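Local coordinates for protein ESSC (Geobacillus thermodenitrificans, PDB 5FWH) that is an FtsK/SpoIIIE-type ATPase component of the bacterial type VII secretion apparatus, its N-terminal forkhead-associated region probably serving in binding or assembly, at residues A[22-32]-A[40-50]; A[111-119]-A[182-190]. All blocks are in the same frame, centred on the assembly; numbering follows the deposited sequence.

Interaction 1: A[22-32]-A[40-50]; sequences KVIVIGNQLEH and SFRNGYIQIEK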
loop_
_atom_site.group_PDB
_atom_site.type_symbol
_atom_site.label_atom_id
_atom_site.label_comp_id
_atom_site.label_asym_id
_atom_site.label_seq_id
_atom_site.Cartn_x
_atom_site.Cartn_y
_atom_site.Cartn_z
ATOM N N LYS A 22 -12.062 -17.147 2.746
ATOM C CA LYS A 22 -13.166 -16.677 3.646
ATOM C C LYS A 22 -12.758 -16.390 5.132
ATOM O O LYS A 22 -13.292 -15.448 5.762
ATOM C CB LYS A 22 -14.346 -17.671 3.602
ATOM C CG LYS A 22 -14.928 -17.915 2.197
ATOM C CD LYS A 22 -16.013 -18.994 2.134
ATOM C CE LYS A 22 -17.421 -18.410 2.156
ATOM N NZ LYS A 22 -17.682 -17.651 3.415
ATOM N N VAL A 23 -11.847 -17.210 5.676
ATOM C CA VAL A 23 -11.196 -16.965 6.967
ATOM C C VAL A 23 -9.683 -17.199 6.849
ATOM O O VAL A 23 -9.241 -18.337 6.671
ATOM C CB VAL A 23 -11.788 -17.841 8.092
ATOM C CG1 VAL A 23 -12.076 -19.262 7.593
ATOM C CG2 VAL A 23 -10.903 -17.831 9.350
ATOM N N ILE A 24 -8.894 -16.120 6.948
ATOM C CA ILE A 24 -7.461 -16.205 6.720
ATOM C C ILE A 24 -6.747 -15.939 7.994
ATOM O O ILE A 24 -7.305 -15.370 8.900
ATOM C CB ILE A 24 -6.933 -15.289 5.588
ATOM C CG1 ILE A 24 -6.875 -13.814 5.979
ATOM C CG2 ILE A 24 -7.746 -15.474 4.308
ATOM C CD1 ILE A 24 -5.484 -13.246 5.848
ATOM N N VAL A 25 -5.497 -16.357 8.044
ATOM C CA VAL A 25 -4.718 -16.318 9.259
ATOM C C VAL A 25 -3.306 -15.803 8.941
ATOM O O VAL A 25 -2.634 -16.196 7.917
ATOM C CB VAL A 25 -4.695 -17.665 10.025
ATOM C CG1 VAL A 25 -4.267 -18.798 9.120
ATOM C CG2 VAL A 25 -3.776 -17.579 11.260
ATOM N N ILE A 26 -2.912 -14.897 9.821
ATOM C CA ILE A 26 -1.626 -14.297 9.821
ATOM C C ILE A 26 -0.999 -14.874 11.013
ATOM O O ILE A 26 -1.513 -14.689 12.150
ATOM C CB ILE A 26 -1.683 -12.748 10.046
ATOM C CG1 ILE A 26 -2.584 -12.104 9.007
ATOM C CG2 ILE A 26 -0.265 -12.117 10.111
ATOM C CD1 ILE A 26 -3.023 -10.699 9.384
ATOM N N GLY A 27 0.157 -15.470 10.775
ATOM C CA GLY A 27 0.933 -16.154 11.769
ATOM C C GLY A 27 2.364 -16.290 11.315
ATOM O O GLY A 27 2.792 -15.567 10.414
ATOM N N ASN A 28 3.118 -17.191 11.961
ATOM C CA ASN A 28 4.581 -17.390 11.729
ATOM C C ASN A 28 5.049 -18.732 11.111
ATOM O O ASN A 28 6.249 -19.029 11.028
ATOM C CB ASN A 28 5.343 -17.117 13.028
ATOM C CG ASN A 28 5.077 -18.147 14.108
ATOM O OD1 ASN A 28 4.505 -19.187 13.853
ATOM N ND2 ASN A 28 5.549 -17.876 15.299
ATOM N N GLN A 29 4.093 -19.517 10.655
ATOM C CA GLN A 29 4.340 -20.724 9.858
ATOM C C GLN A 29 4.266 -20.424 8.383
ATOM O O GLN A 29 3.561 -19.533 7.982
ATOM C CB GLN A 29 3.259 -21.744 10.153
ATOM C CG GLN A 29 2.973 -22.029 11.630
ATOM C CD GLN A 29 4.210 -22.357 12.458
ATOM O OE1 GLN A 29 5.206 -22.923 11.962
ATOM N NE2 GLN A 29 4.144 -22.007 13.750
ATOM N N LEU A 30 4.940 -21.225 7.557
ATOM C CA LEU A 30 4.847 -21.091 6.087
ATOM C C LEU A 30 3.471 -21.442 5.506
ATOM O O LEU A 30 3.120 -20.927 4.437
ATOM C CB LEU A 30 5.940 -21.893 5.391
ATOM C CG LEU A 30 7.379 -21.446 5.716
ATOM C CD1 LEU A 30 8.381 -22.356 5.009
ATOM C CD2 LEU A 30 7.653 -19.982 5.363
ATOM N N GLU A 31 2.702 -22.277 6.212
ATOM C CA GLU A 31 1.342 -22.675 5.791
ATOM C C GLU A 31 0.317 -21.531 5.849
ATOM O O GLU A 31 -0.553 -21.435 4.998
ATOM C CB GLU A 31 0.860 -23.877 6.620
ATOM C CG GLU A 31 0.464 -23.531 8.047
ATOM C CD GLU A 31 0.620 -24.662 9.052
ATOM O OE1 GLU A 31 0.467 -25.841 8.662
ATOM O OE2 GLU A 31 0.882 -24.357 10.246
ATOM N N HIS A 32 0.454 -20.633 6.822
ATOM C CA HIS A 32 -0.483 -19.526 6.979
ATOM C C HIS A 32 -0.611 -18.689 5.737
ATOM O O HIS A 32 0.258 -18.682 4.895
ATOM C CB HIS A 32 -0.063 -18.628 8.129
ATOM C CG HIS A 32 -0.248 -19.256 9.458
ATOM N ND1 HIS A 32 0.691 -19.149 10.454
ATOM C CD2 HIS A 32 -1.253 -20.016 9.960
ATOM C CE1 HIS A 32 0.250 -19.773 11.534
ATOM N NE2 HIS A 32 -0.917 -20.327 11.252
ATOM N N SER A 40 6.326 -14.061 17.492
ATOM C CA SER A 40 5.935 -15.209 18.355
ATOM C C SER A 40 4.473 -15.696 18.217
ATOM O O SER A 40 4.177 -16.902 18.257
ATOM C CB SER A 40 6.106 -14.767 19.845
ATOM O OG SER A 40 5.258 -13.625 20.244
ATOM N N PHE A 41 3.568 -14.707 18.179
ATOM C CA PHE A 41 2.127 -14.898 18.247
ATOM C C PHE A 41 1.725 -15.687 19.523
ATOM O O PHE A 41 0.851 -16.573 19.478
ATOM C CB PHE A 41 1.599 -15.559 16.946
ATOM C CG PHE A 41 1.790 -14.714 15.722
ATOM C CD1 PHE A 41 0.920 -13.660 15.458
ATOM C CD2 PHE A 41 2.857 -14.934 14.886
ATOM C CE1 PHE A 41 1.103 -12.859 14.356
ATOM C CE2 PHE A 41 3.056 -14.148 13.792
ATOM C CZ PHE A 41 2.181 -13.107 13.516
ATOM N N ARG A 42 2.351 -15.337 20.647
ATOM C CA ARG A 42 2.022 -15.960 21.912
ATOM C C ARG A 42 0.613 -15.578 22.398
ATOM O O ARG A 42 -0.035 -16.364 23.037
ATOM C CB ARG A 42 3.063 -15.661 22.960
ATOM C CG ARG A 42 3.368 -16.891 23.804
ATOM C CD ARG A 42 4.416 -16.610 24.882
ATOM N NE ARG A 42 5.486 -15.777 24.336
ATOM C CZ ARG A 42 6.431 -16.199 23.497
ATOM N NH1 ARG A 42 6.503 -17.478 23.103
ATOM N NH2 ARG A 42 7.332 -15.326 23.047
ATOM N N ASN A 43 0.111 -14.401 22.062
ATOM C CA ASN A 43 -1.352 -14.185 22.221
ATOM C C ASN A 43 -2.188 -14.579 20.947
ATOM O O ASN A 43 -3.122 -13.883 20.546
ATOM C CB ASN A 43 -1.728 -12.789 22.849
ATOM C CG ASN A 43 -1.055 -11.566 22.175
ATOM O OD1 ASN A 43 -0.550 -11.629 21.052
ATOM N ND2 ASN A 43 -1.079 -10.415 22.888
ATOM N N GLY A 44 -1.875 -15.710 20.309
ATOM C CA GLY A 44 -2.734 -16.157 19.203
ATOM C C GLY A 44 -2.250 -15.661 17.860
ATOM O O GLY A 44 -1.567 -14.650 17.759
ATOM N N TYR A 45 -2.538 -16.426 16.810
ATOM C CA TYR A 45 -2.368 -15.939 15.487
ATOM C C TYR A 45 -3.484 -14.890 15.288
ATOM O O TYR A 45 -4.355 -14.672 16.190
ATOM C CB TYR A 45 -2.388 -17.104 14.452
ATOM C CG TYR A 45 -1.329 -18.198 14.709
ATOM C CD1 TYR A 45 0.011 -17.868 14.970
ATOM C CD2 TYR A 45 -1.665 -19.571 14.710
ATOM C CE1 TYR A 45 0.962 -18.842 15.236
ATOM C CE2 TYR A 45 -0.695 -20.566 14.967
ATOM C CZ TYR A 45 0.618 -20.208 15.226
ATOM O OH TYR A 45 1.606 -21.184 15.473
ATOM N N ILE A 46 -3.431 -14.175 14.163
ATOM C CA ILE A 46 -4.443 -13.229 13.826
ATOM C C ILE A 46 -5.286 -13.822 12.809
ATOM O O ILE A 46 -4.779 -14.334 11.787
ATOM C CB ILE A 46 -3.859 -11.893 13.363
ATOM C CG1 ILE A 46 -2.883 -11.300 14.418
ATOM C CG2 ILE A 46 -4.975 -10.869 13.086
ATOM C CD1 ILE A 46 -3.494 -11.166 15.825
ATOM N N GLN A 47 -6.589 -13.818 13.094
ATOM C CA GLN A 47 -7.588 -14.309 12.158
ATOM C C GLN A 47 -8.339 -13.137 11.605
ATOM O O GLN A 47 -8.808 -12.275 12.364
ATOM C CB GLN A 47 -8.593 -15.264 12.852
ATOM C CG GLN A 47 -8.049 -16.489 13.609
ATOM C CD GLN A 47 -7.519 -16.208 15.014
ATOM O OE1 GLN A 47 -8.229 -15.704 15.927
ATOM N NE2 GLN A 47 -6.286 -16.572 15.217
ATOM N N ILE A 48 -8.486 -13.126 10.302
ATOM C CA ILE A 48 -9.306 -12.168 9.583
ATOM C C ILE A 48 -10.371 -12.964 8.854
ATOM O O ILE A 48 -10.037 -13.871 8.125
ATOM C CB ILE A 48 -8.472 -11.375 8.531
ATOM C CG1 ILE A 48 -7.153 -10.895 9.110
ATOM C CG2 ILE A 48 -9.243 -10.191 8.005
ATOM C CD1 ILE A 48 -7.267 -9.834 10.191
ATOM N N GLU A 49 -11.639 -12.654 9.076
ATOM C CA GLU A 49 -12.717 -13.288 8.353
ATOM C C GLU A 49 -13.690 -12.268 7.752
ATOM O O GLU A 49 -13.947 -11.225 8.334
ATOM C CB GLU A 49 -13.448 -14.316 9.237
ATOM C CG GLU A 49 -14.383 -13.738 10.291
ATOM C CD GLU A 49 -15.283 -14.770 10.998
ATOM O OE1 GLU A 49 -14.763 -15.698 11.664
ATOM O OE2 GLU A 49 -16.532 -14.635 10.915
ATOM N N LYS A 50 -14.245 -12.604 6.585
ATOM C CA LYS A 50 -15.195 -11.730 5.893
ATOM C C LYS A 50 -16.594 -11.950 6.459
ATOM O O LYS A 50 -16.911 -13.057 6.919
ATOM C CB LYS A 50 -15.156 -11.991 4.397
ATOM C CG LYS A 50 -14.845 -10.747 3.570
ATOM C CD LYS A 50 -14.623 -11.068 2.085
ATOM C CE LYS A 50 -15.867 -11.700 1.437
ATOM N NZ LYS A 50 -15.842 -11.717 -0.062
#
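Val23 to Ile26 pair antiparallel with Ile46 to Glu49 through alternating backbone bonds. Ile24 and Ile48 form one hydrogen-bonded pair, Ile26 and Ile46 the next, with Ile26 N 2.8 Å from Ile46 O and close to straight at 173°; Lys50 N to Lys22 O extends the series. The same carbonyls also take CA-H contacts from the non-hydrogen-bonded pairs, the shortest from Val25 CA to Ile46 O at 3.2 Å.

Aromatic contacts take over where 23-27 ends and 46-50 begins. Tyr45, its CG anti to the carbonyl carbon (chi1 -57°), turns a ring face to the His32 edge, planes 63° apart, with His32 CE1 about 3.5 Å above the centre of the phenol ring. Gly27 CA lies over a face of Phe41, 3.8 Å from its centroid, a CH-pi contact. A side chain at Gly27 would collide with both His32 and Tyr45.

Among polar groups, Gln29 NE2 donates in its amide plane to Tyr45 OH at 3.2 Å, while Asn28 ND2 bonds to the backbone of Phe39. A leucine in place of Tyr45 would probably leave the His32 edge without its aromatic face and Gln29 NE2 without its hydroxyl acceptor.

Apolar side chains divide between the two faces. Val25 CG2 packs 3.5 Å from Tyr45 CB on one; on the other Ile24 runs alongside Ile48, and Ile26 CD1 reaches across to Ile48 CG1 at 4.1 Å.

In the beta-rich forkhead-associated region of EssC, these strands lie within a mixed sheet: 34-35 runs parallel to 23-27, 57-60 pairs with 46-50, and Ile26 and Phe41 pack on Met84 of strand 84-88.

Interaction 2: A[111-119]-A[182-190]; sequences DPQADIETT and EEVVSSLTE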
loop_
_atom_site.group_PDB
_atom_site.type_symbol
_atom_site.label_atom_id
_atom_site.label_comp_id
_atom_site.label_asym_id
_atom_site.label_seq_id
_atom_site.Cartn_x
_atom_site.Cartn_y
_atom_site.Cartn_z
ATOM N N ASP A 111 0.077 18.779 -0.060
ATOM C CA ASP A 111 0.206 20.163 -0.478
ATOM C C ASP A 111 -0.704 20.510 -1.661
ATOM O O ASP A 111 -0.898 19.640 -2.595
ATOM C CB ASP A 111 1.650 20.482 -0.845
ATOM C CG ASP A 111 2.585 20.284 0.311
ATOM O OD1 ASP A 111 2.742 21.217 1.161
ATOM O OD2 ASP A 111 3.146 19.175 0.397
ATOM N N PRO A 112 -1.220 21.777 -1.670
ATOM C CA PRO A 112 -2.077 22.311 -2.714
ATOM C C PRO A 112 -1.516 22.147 -4.098
ATOM O O PRO A 112 -2.281 21.924 -5.011
ATOM C CB PRO A 112 -2.133 23.806 -2.409
ATOM C CG PRO A 112 -1.980 23.860 -0.949
ATOM C CD PRO A 112 -0.947 22.822 -0.656
ATOM N N GLN A 113 -0.193 22.259 -4.234
ATOM C CA GLN A 113 0.466 22.179 -5.537
ATOM C C GLN A 113 1.019 20.794 -5.910
ATOM O O GLN A 113 1.774 20.681 -6.888
ATOM C CB GLN A 113 1.514 23.287 -5.622
ATOM C CG GLN A 113 0.925 24.687 -5.261
ATOM C CD GLN A 113 -0.303 25.050 -6.095
ATOM O OE1 GLN A 113 -1.317 25.541 -5.589
ATOM N NE2 GLN A 113 -0.208 24.824 -7.381
ATOM N N ALA A 114 0.579 19.756 -5.192
ATOM C CA ALA A 114 0.969 18.366 -5.469
ATOM C C ALA A 114 0.481 17.923 -6.818
ATOM O O ALA A 114 -0.654 18.215 -7.197
ATOM C CB ALA A 114 0.405 17.433 -4.407
ATOM N N ASP A 115 1.342 17.253 -7.566
ATOM C CA ASP A 115 0.902 16.596 -8.829
ATOM C C ASP A 115 -0.125 15.462 -8.578
ATOM O O ASP A 115 -1.010 15.190 -9.399
ATOM C CB ASP A 115 2.124 16.062 -9.581
ATOM C CG ASP A 115 3.146 17.164 -9.900
ATOM O OD1 ASP A 115 2.909 17.859 -10.918
ATOM O OD2 ASP A 115 4.164 17.341 -9.152
ATOM N N ILE A 116 0.044 14.734 -7.477
ATOM C CA ILE A 116 -0.927 13.751 -7.038
ATOM C C ILE A 116 -1.235 14.074 -5.608
ATOM O O ILE A 116 -0.343 14.032 -4.780
ATOM C CB ILE A 116 -0.421 12.306 -7.123
ATOM C CG1 ILE A 116 -0.016 11.957 -8.576
ATOM C CG2 ILE A 116 -1.478 11.331 -6.598
ATOM C CD1 ILE A 116 0.534 10.547 -8.671
ATOM N N GLU A 117 -2.517 14.342 -5.333
ATOM C CA GLU A 117 -2.955 14.780 -3.988
ATOM C C GLU A 117 -3.480 13.638 -3.135
ATOM O O GLU A 117 -4.416 12.920 -3.538
ATOM C CB GLU A 117 -4.008 15.869 -4.076
ATOM C CG GLU A 117 -3.414 17.242 -4.385
ATOM C CD GLU A 117 -4.467 18.350 -4.396
ATOM O OE1 GLU A 117 -5.110 18.525 -5.465
ATOM O OE2 GLU A 117 -4.626 19.047 -3.339
ATOM N N THR A 118 -2.884 13.495 -1.949
ATOM C CA THR A 118 -3.231 12.436 -1.037
ATOM C C THR A 118 -2.782 12.792 0.383
ATOM O O THR A 118 -1.730 13.418 0.594
ATOM C CB THR A 118 -2.608 11.074 -1.461
ATOM O OG1 THR A 118 -2.685 10.131 -0.394
ATOM C CG2 THR A 118 -1.095 11.202 -1.877
ATOM N N THR A 119 -3.596 12.365 1.339
ATOM C CA THR A 119 -3.239 12.401 2.742
ATOM C C THR A 119 -2.597 11.077 3.135
ATOM O O THR A 119 -2.338 10.882 4.291
ATOM C CB THR A 119 -4.480 12.621 3.637
ATOM O OG1 THR A 119 -5.302 11.445 3.647
ATOM C CG2 THR A 119 -5.295 13.799 3.162
ATOM N N GLU A 182 -9.513 5.143 -3.265
ATOM C CA GLU A 182 -10.302 6.366 -3.486
ATOM C C GLU A 182 -9.978 6.890 -4.860
ATOM O O GLU A 182 -8.936 6.512 -5.417
ATOM C CB GLU A 182 -9.929 7.441 -2.492
ATOM C CG GLU A 182 -9.489 6.930 -1.140
ATOM C CD GLU A 182 -9.411 8.028 -0.083
ATOM O OE1 GLU A 182 -9.537 9.230 -0.430
ATOM O OE2 GLU A 182 -9.228 7.686 1.115
ATOM N N GLU A 183 -10.838 7.769 -5.394
ATOM C CA GLU A 183 -10.478 8.547 -6.575
ATOM C C GLU A 183 -9.182 9.382 -6.261
ATOM O O GLU A 183 -8.977 9.954 -5.150
ATOM C CB GLU A 183 -11.631 9.441 -7.126
ATOM C CG GLU A 183 -12.732 8.738 -7.952
ATOM C CD GLU A 183 -12.825 9.183 -9.429
ATOM O OE1 GLU A 183 -11.879 8.954 -10.223
ATOM O OE2 GLU A 183 -13.857 9.765 -9.831
ATOM N N VAL A 184 -8.279 9.368 -7.225
ATOM C CA VAL A 184 -7.033 10.064 -7.109
ATOM C C VAL A 184 -7.246 11.445 -7.705
ATOM O O VAL A 184 -7.872 11.571 -8.735
ATOM C CB VAL A 184 -5.979 9.327 -7.925
ATOM C CG1 VAL A 184 -4.696 10.108 -7.968
ATOM C CG2 VAL A 184 -5.743 7.977 -7.271
ATOM N N VAL A 185 -6.670 12.449 -7.069
ATOM C CA VAL A 185 -6.714 13.808 -7.546
ATOM C C VAL A 185 -5.353 14.161 -8.052
ATOM O O VAL A 185 -4.360 14.049 -7.313
ATOM C CB VAL A 185 -7.103 14.753 -6.418
ATOM C CG1 VAL A 185 -7.220 16.201 -6.942
ATOM C CG2 VAL A 185 -8.420 14.278 -5.806
ATOM N N SER A 186 -5.320 14.527 -9.337
ATOM C CA SER A 186 -4.081 14.753 -10.041
ATOM C C SER A 186 -4.147 15.892 -11.027
ATOM O O SER A 186 -5.092 16.029 -11.762
ATOM C CB SER A 186 -3.629 13.470 -10.805
ATOM O OG SER A 186 -2.225 13.593 -11.129
ATOM N N SER A 187 -3.075 16.649 -11.112
ATOM C CA SER A 187 -2.911 17.599 -12.216
ATOM C C SER A 187 -2.176 16.984 -13.396
ATOM O O SER A 187 -1.833 17.696 -14.296
ATOM C CB SER A 187 -2.158 18.813 -11.706
ATOM O OG SER A 187 -0.885 18.424 -11.309
ATOM N N LEU A 188 -1.913 15.677 -13.395
ATOM C CA LEU A 188 -1.151 15.039 -14.482
ATOM C C LEU A 188 -2.056 14.700 -15.659
ATOM O O LEU A 188 -3.250 14.645 -15.502
ATOM C CB LEU A 188 -0.461 13.764 -13.995
ATOM C CG LEU A 188 0.654 13.992 -12.947
ATOM C CD1 LEU A 188 0.993 12.714 -12.217
ATOM C CD2 LEU A 188 1.899 14.580 -13.562
ATOM N N THR A 189 -1.456 14.417 -16.813
ATOM C CA THR A 189 -2.177 13.915 -18.013
ATOM C C THR A 189 -2.678 12.472 -17.956
ATOM O O THR A 189 -1.896 11.525 -18.139
ATOM C CB THR A 189 -1.274 13.889 -19.275
ATOM O OG1 THR A 189 -0.487 15.063 -19.375
ATOM C CG2 THR A 189 -2.122 13.704 -20.568
ATOM N N GLU A 190 -3.985 12.287 -17.831
ATOM C CA GLU A 190 -4.542 10.955 -17.929
ATOM C C GLU A 190 -4.366 10.413 -19.352
ATOM O O GLU A 190 -4.548 11.131 -20.280
ATOM C CB GLU A 190 -6.012 10.922 -17.510
ATOM C CG GLU A 190 -6.285 10.175 -16.208
ATOM C CD GLU A 190 -7.582 10.637 -15.532
ATOM O OE1 GLU A 190 -8.469 11.170 -16.256
ATOM O OE2 GLU A 190 -7.708 10.495 -14.286
#
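With its hydroxyl anti to the backbone N (chi1 -162°), Ser186 presents OG to Asp115 O at 2.6 Å; Ile116, whose CG1 is anti to its carbonyl carbon (chi1 -59°), directs CG2 to Val184 and CG1 to Leu188. The Asp115 carbonyl is gripped twice, since Ser187 N also donates to it at 3.1 Å, and the two donors approach from opposite faces of the carbonyl plane. Ser186 OG also accepts from Leu188 N at 3.1 Å, an ST turn where the chain leaves the pairing and heads for strand 189-190; one bond given and one received hold the hydroxyl in place. Farther along, Glu117 N donates to Val185 O at 2.7 Å in a practically straight bond (179°).

The two backbone bonds, Ser187 N to Asp115 O and Glu117 N to Val185 O, flank Ile116 and Ser186, a non-hydrogen-bonded antiparallel pair. They add 185-186 as a weakly bonded edge strand to 116-117 in a mixed sheet of the beta-rich, FHA-related fold. Strand 105-109 lies on the other side of 116-117, and Asp115 OD2 turns to Leu107 N there.

Ile116 carries the apolar part, CG2 lying 3.7 Å from Val184 CG1 and CG1 3.9 Å from Leu188 CD1, and it packs further on Phe168. On the other face Glu117 OE1 passes 3.5 Å from Val185 CG1. Val184, Ser186 and Leu188 also touch Tyr98 of strand 94-99.

From the N terminus the chain first makes strands 3-8 and 11-16, then reaches interaction 1, which closes a short excursion: only seven residues separate its segments, and they include strand 34-35, which returns to the same sheet. Interaction 2 follows in series, neither nested in nor crossing the first. It closes a far longer loop of 62 residues, about half of them strand, and brings the segment after strand 175-180 back to 116-117. The contacts lie on opposite sides of the chain's centre, their own centres about 36 Å apart and nearest atoms about 18 Å apart. One ties together the earlier mixed sheet; the other closes the edge of the later one.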